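Local structure of esterase (Uncultured bacterium, 5EGN) at residues T206-G211 with A232-I237; P21-H26 with H47-D52. The protein hydrolyses carboxylic esters and degrades N-acyl homoserine lactones, the signals of bacterial quorum sensing, probably by opening their lactone ring. The protein carries 2 engineered substitutions. One frame throughout, in Å; residues are numbered along the deposited sequence.

Contact 1 of 2, residues T206-G211 with A232-I237; sequences TLVVAG and AELRVI
Val208 O is approached by two groups of the neighbouring strand: Arg235 N donates a hydrogen bond to it at 2.9 Å, and the CA-H of Leu234 makes a weaker contact. In the other direction Val208 N donates to Glu233 O at 2.7 Å. Glu233 N to Thr206 O, Ala210 N to Arg235 O and Ile237 N to Ala210 O complete the parallel ladder, the last modelled too short for its length to be trusted. On one face of the sheet CD1 of Leu207 lies alongside the stem of Glu233, 3.9 Å from its CB, and also reaches CG of Arg235. Bent at chi2 (-101°), the arginine swings back along its own strand, and both NE, at 3.0 Å, and NH2 grip the single oxygen OE2 of Glu233 from the same side of the carboxylate. Farther along this face, CG1 of Val209 packs against CG1 of Ile237 at 3.7 Å. The other face carries Val208, whose CG1 meets CD1 of Leu234 at 3.7 Å, with Ala210 CB close by. Helix 219-228, which connects the two strands, covers the Val208 and Leu234 side. Leu255 of helix 249-257 packs on Leu207, Val209 and Arg235, while strand 110-116 continues the sheet beyond 206-211.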
loop_
_atom_site.group_PDB
_atom_site.type_symbol
_atom_site.label_atom_id
_atom_site.label_comp_id
_atom_site.label_asym_id
_atom_site.label_seq_id
_atom_site.Cartn_x
_atom_site.Cartn_y
_atom_site.Cartn_z
ATOM N N THR A 206 -19.664 15.228 -10.574
ATOM C CA THR A 206 -19.367 13.803 -10.534
ATOM C C THR A 206 -18.684 13.313 -11.805
ATOM O O THR A 206 -19.192 13.504 -12.909
ATOM C CB THR A 206 -20.648 12.977 -10.308
ATOM O OG1 THR A 206 -21.230 13.324 -9.046
ATOM C CG2 THR A 206 -20.335 11.491 -10.322
ATOM N N LEU A 207 -17.525 12.685 -11.634
ATOM C CA LEU A 207 -16.829 12.036 -12.736
ATOM C C LEU A 207 -16.876 10.524 -12.554
ATOM O O LEU A 207 -16.230 9.978 -11.662
ATOM C CB LEU A 207 -15.380 12.517 -12.823
ATOM C CG LEU A 207 -14.492 11.834 -13.867
ATOM C CD1 LEU A 207 -15.096 11.956 -15.256
ATOM C CD2 LEU A 207 -13.087 12.415 -13.840
ATOM N N VAL A 208 -17.652 9.851 -13.397
ATOM C CA VAL A 208 -17.752 8.398 -13.341
ATOM C C VAL A 208 -16.746 7.773 -14.299
ATOM O O VAL A 208 -16.699 8.124 -15.476
ATOM C CB VAL A 208 -19.171 7.909 -13.684
ATOM C CG1 VAL A 208 -19.270 6.403 -13.517
ATOM C CG2 VAL A 208 -20.195 8.606 -12.806
ATOM N N VAL A 209 -15.934 6.855 -13.786
ATOM C CA VAL A 209 -14.877 6.243 -14.583
ATOM C C VAL A 209 -15.044 4.730 -14.653
ATOM O O VAL A 209 -15.129 4.056 -13.627
ATOM C CB VAL A 209 -13.486 6.574 -14.017
ATOM C CG1 VAL A 209 -12.399 6.053 -14.941
ATOM C CG2 VAL A 209 -13.348 8.074 -13.817
ATOM N N ALA A 210 -15.085 4.203 -15.872
ATOM C CA ALA A 210 -15.334 2.785 -16.085
ATOM C C ALA A 210 -14.270 2.143 -16.967
ATOM O O ALA A 210 -13.805 2.746 -17.934
ATOM C CB ALA A 210 -16.704 2.584 -16.700
ATOM N N GLY A 211 -13.890 0.916 -16.625
ATOM C CA GLY A 211 -12.985 0.142 -17.452
ATOM C C GLY A 211 -13.763 -0.594 -18.524
ATOM O O GLY A 211 -14.847 -1.112 -18.264
ATOM N N ALA A 232 -23.052 14.816 -14.868
ATOM C CA ALA A 232 -21.990 13.838 -14.665
ATOM C C ALA A 232 -21.274 13.519 -15.971
ATOM O O ALA A 232 -21.886 13.491 -17.038
ATOM C CB ALA A 232 -22.550 12.567 -14.048
ATOM N N GLU A 233 -19.972 13.281 -15.877
ATOM C CA GLU A 233 -19.187 12.867 -17.031
ATOM C C GLU A 233 -18.759 11.413 -16.882
ATOM O O GLU A 233 -18.425 10.963 -15.786
ATOM C CB GLU A 233 -17.958 13.763 -17.208
ATOM C CG GLU A 233 -17.135 13.437 -18.445
ATOM C CD GLU A 233 -15.967 14.382 -18.640
ATOM O OE1 GLU A 233 -15.869 15.372 -17.887
ATOM O OE2 GLU A 233 -15.147 14.135 -19.550
ATOM N N LEU A 234 -18.781 10.679 -17.988
ATOM C CA LEU A 234 -18.326 9.296 -17.989
ATOM C C LEU A 234 -17.091 9.128 -18.861
ATOM O O LEU A 234 -17.032 9.639 -19.979
ATOM C CB LEU A 234 -19.435 8.361 -18.471
ATOM C CG LEU A 234 -19.056 6.882 -18.555
ATOM C CD1 LEU A 234 -18.761 6.310 -17.177
ATOM C CD2 LEU A 234 -20.151 6.094 -19.239
ATOM N N ARG A 235 -16.102 8.417 -18.335
ATOM C CA ARG A 235 -14.912 8.067 -19.097
ATOM C C ARG A 235 -14.763 6.552 -19.122
ATOM O O ARG A 235 -14.444 5.937 -18.107
ATOM C CB ARG A 235 -13.661 8.717 -18.497
ATOM C CG ARG A 235 -13.659 10.241 -18.528
ATOM C CD ARG A 235 -12.800 10.792 -19.661
ATOM N NE ARG A 235 -12.856 12.251 -19.726
ATOM C CZ ARG A 235 -11.814 13.031 -20.000
ATOM N NH1 ARG A 235 -10.625 12.493 -20.234
ATOM N NH2 ARG A 235 -11.959 14.350 -20.037
ATOM N N VAL A 236 -15.014 5.951 -20.280
ATOM C CA VAL A 236 -14.814 4.518 -20.451
ATOM C C VAL A 236 -13.361 4.255 -20.828
ATOM O O VAL A 236 -12.913 4.658 -21.899
ATOM C CB VAL A 236 -15.744 3.939 -21.528
ATOM C CG1 VAL A 236 -15.487 2.456 -21.703
ATOM C CG2 VAL A 236 -17.204 4.197 -21.166
ATOM N N ILE A 237 -12.621 3.581 -19.953
ATOM C CA ILE A 237 -11.183 3.454 -20.146
ATOM C C ILE A 237 -10.799 2.173 -20.894
ATOM O O ILE A 237 -11.145 1.073 -20.459
ATOM C CB ILE A 237 -10.436 3.490 -18.799
ATOM C CG1 ILE A 237 -10.879 4.701 -17.985
ATOM C CG2 ILE A 237 -8.948 3.562 -19.032
ATOM C CD1 ILE A 237 -10.621 6.027 -18.668
#

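Contact 2 of 2, residues P21-H26 with H47-D52; sequences PIVFLH and HVIVID
Four backbone hydrogen bonds join Ile22 and Phe24 to the parallel strand 47-51: Ile22 N to His47 O, Ile49 N to Ile22 O, Phe24 N to Ile49 O at 2.8 Å, and Ile51 N to Phe24 O. The strands then part, the CA-CA distance growing from 4.6 Å at Phe24 and Val50 to 7.1 Å at His26 and Asp52. A water in this fork donates to Phe24 O and Ile51 O and accepts weakly from His26 N. Among the apolar contacts, CD1 of Ile49 touches CG2 of Val23 at 4.0 Å and CB of Pro21 at 4.2 Å. On the opposite face CG1 of Val48 meets the edge of the Phe24 ring at CE1. The His26 ring, with CG between the backbone N and the carbonyl carbon (chi1 71°), turns its CD2 edge to Ile51 O, which lies in the ring plane. Its ND1 is hydrogen-bonded to Thr30 OG1, and His53 stacks on the ring; an alanine here would probably leave Thr30 without that partner and His53 without its stack. The pairing belongs to the central sheet of the alpha/beta-hydrolase fold, where the loop after strand 21-25, beginning here at His26 near the probable nucleophile elbow, commonly contributes to the oxyanion hole.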
loop_
_atom_site.group_PDB
_atom_site.type_symbol
_atom_site.label_atom_id
_atom_site.label_comp_id
_atom_site.label_asym_id
_atom_site.label_seq_id
_atom_site.Cartn_x
_atom_site.Cartn_y
_atom_site.Cartn_z
ATOM N N PRO A 21 -9.181 18.585 0.727
ATOM C CA PRO A 21 -9.230 17.178 1.144
ATOM C C PRO A 21 -9.681 16.220 0.044
ATOM O O PRO A 21 -10.632 16.510 -0.682
ATOM C CB PRO A 21 -10.250 17.187 2.293
ATOM C CG PRO A 21 -10.385 18.625 2.697
ATOM C CD PRO A 21 -10.175 19.401 1.442
ATOM N N ILE A 22 -8.994 15.087 -0.068
ATOM C CA ILE A 22 -9.403 14.019 -0.975
ATOM C C ILE A 22 -9.577 12.717 -0.201
ATOM O O ILE A 22 -8.637 12.236 0.430
ATOM C CB ILE A 22 -8.384 13.792 -2.109
ATOM C CG1 ILE A 22 -8.150 15.079 -2.901
ATOM C CG2 ILE A 22 -8.855 12.674 -3.031
ATOM C CD1 ILE A 22 -7.123 14.933 -4.002
ATOM N N VAL A 23 -10.773 12.143 -0.249
ATOM C CA VAL A 23 -11.039 10.922 0.502
ATOM C C VAL A 23 -11.081 9.684 -0.393
ATOM O O VAL A 23 -11.918 9.581 -1.291
ATOM C CB VAL A 23 -12.360 11.023 1.281
ATOM C CG1 VAL A 23 -12.648 9.720 1.997
ATOM C CG2 VAL A 23 -12.295 12.173 2.277
ATOM N N PHE A 24 -10.172 8.747 -0.135
ATOM C CA PHE A 24 -10.104 7.496 -0.877
ATOM C C PHE A 24 -10.807 6.356 -0.138
ATOM O O PHE A 24 -10.489 6.026 1.031
ATOM C CB PHE A 24 -8.649 7.117 -1.170
ATOM C CG PHE A 24 -7.919 8.110 -2.035
ATOM C CD1 PHE A 24 -7.150 9.109 -1.461
ATOM C CD2 PHE A 24 -7.997 8.042 -3.418
ATOM C CE1 PHE A 24 -6.472 10.021 -2.249
ATOM C CE2 PHE A 24 -7.320 8.950 -4.211
ATOM C CZ PHE A 24 -6.558 9.941 -3.625
ATOM N N LEU A 25 -11.770 5.779 -0.854
ATOM C CA LEU A 25 -12.628 4.707 -0.377
ATOM C C LEU A 25 -12.375 3.450 -1.194
ATOM O O LEU A 25 -12.758 3.377 -2.363
ATOM C CB LEU A 25 -14.095 5.120 -0.485
ATOM C CG LEU A 25 -14.449 6.442 0.188
ATOM C CD1 LEU A 25 -15.909 6.812 -0.027
ATOM C CD2 LEU A 25 -14.127 6.331 1.662
ATOM N N HIS A 26 -11.741 2.461 -0.572
ATOM C CA HIS A 26 -11.307 1.248 -1.262
ATOM C C HIS A 26 -12.473 0.346 -1.680
ATOM O O HIS A 26 -13.555 0.429 -1.104
ATOM C CB HIS A 26 -10.343 0.465 -0.368
ATOM C CG HIS A 26 -11.002 -0.181 0.810
ATOM N ND1 HIS A 26 -11.665 -1.387 0.726
ATOM C CD2 HIS A 26 -11.106 0.216 2.100
ATOM C CE1 HIS A 26 -12.148 -1.706 1.913
ATOM N NE2 HIS A 26 -11.822 -0.751 2.765
ATOM N N HIS A 47 -4.871 17.358 1.061
ATOM C CA HIS A 47 -5.040 16.647 2.321
ATOM C C HIS A 47 -5.659 15.282 2.035
ATOM O O HIS A 47 -6.881 15.152 1.943
ATOM C CB HIS A 47 -5.917 17.457 3.281
ATOM C CG HIS A 47 -6.114 16.811 4.616
ATOM N ND1 HIS A 47 -6.980 17.317 5.565
ATOM C CD2 HIS A 47 -5.562 15.705 5.168
ATOM C CE1 HIS A 47 -6.951 16.551 6.638
ATOM N NE2 HIS A 47 -6.099 15.564 6.424
ATOM N N VAL A 48 -4.815 14.267 1.882
ATOM C CA VAL A 48 -5.298 12.938 1.538
ATOM C C VAL A 48 -5.718 12.151 2.773
ATOM O O VAL A 48 -5.022 12.119 3.795
ATOM C CB VAL A 48 -4.246 12.130 0.739
ATOM C CG1 VAL A 48 -3.946 12.815 -0.581
ATOM C CG2 VAL A 48 -2.972 11.933 1.540
ATOM N N ILE A 49 -6.887 11.534 2.651
ATOM C CA ILE A 49 -7.498 10.728 3.695
ATOM C C ILE A 49 -7.897 9.395 3.092
ATOM O O ILE A 49 -8.772 9.350 2.243
ATOM C CB ILE A 49 -8.751 11.413 4.281
ATOM C CG1 ILE A 49 -8.416 12.824 4.772
ATOM C CG2 ILE A 49 -9.375 10.556 5.377
ATOM C CD1 ILE A 49 -9.570 13.797 4.631
ATOM N N VAL A 50 -7.262 8.312 3.517
ATOM C CA VAL A 50 -7.576 7.001 2.956
ATOM C C VAL A 50 -8.169 6.107 4.040
ATOM O O VAL A 50 -7.591 5.978 5.129
ATOM C CB VAL A 50 -6.325 6.350 2.332
ATOM C CG1 VAL A 50 -5.133 6.508 3.250
ATOM C CG2 VAL A 50 -6.575 4.887 1.998
ATOM N N ILE A 51 -9.325 5.502 3.760
ATOM C CA ILE A 51 -10.046 4.808 4.831
ATOM C C ILE A 51 -10.218 3.299 4.631
ATOM O O ILE A 51 -10.493 2.826 3.525
ATOM C CB ILE A 51 -11.449 5.437 5.042
ATOM C CG1 ILE A 51 -11.311 6.890 5.486
ATOM C CG2 ILE A 51 -12.247 4.676 6.090
ATOM C CD1 ILE A 51 -12.629 7.611 5.648
ATOM N N ASP A 52 -10.029 2.557 5.721
ATOM C CA ASP A 52 -10.428 1.159 5.806
ATOM C C ASP A 52 -11.887 1.063 6.244
ATOM O O ASP A 52 -12.235 1.477 7.350
ATOM C CB ASP A 52 -9.535 0.404 6.791
ATOM C CG ASP A 52 -8.204 0.009 6.191
ATOM O OD1 ASP A 52 -7.807 0.598 5.163
ATOM O OD2 ASP A 52 -7.554 -0.898 6.752
HETATM O O HOH W 1 -9.781 3.608 1.245
#

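Contacts 1 and 2 belong to one mixed sheet but do not touch: their centres are 19 Å apart and their nearest atoms about 11 Å. Strands 87-92 and 110-116 lie between them, hydrogen-bonded to 21-25 and 206-211 respectively. Each contact pairs the two strands of a beta-alpha-beta unit, and contact 2 closes along the chain before contact 1 begins. Strand 87-92 leads into a GxSxG pattern (Gly91, Ser93, Gly95), in which Ser93 is probably the nucleophile; Leu25 of contact 2 touches this turn. In this family the acid and the histidine of the triad usually follow strands equivalent to 206-211 and 233-237, so the ends of the contact 1 strands probably lead to those two residues.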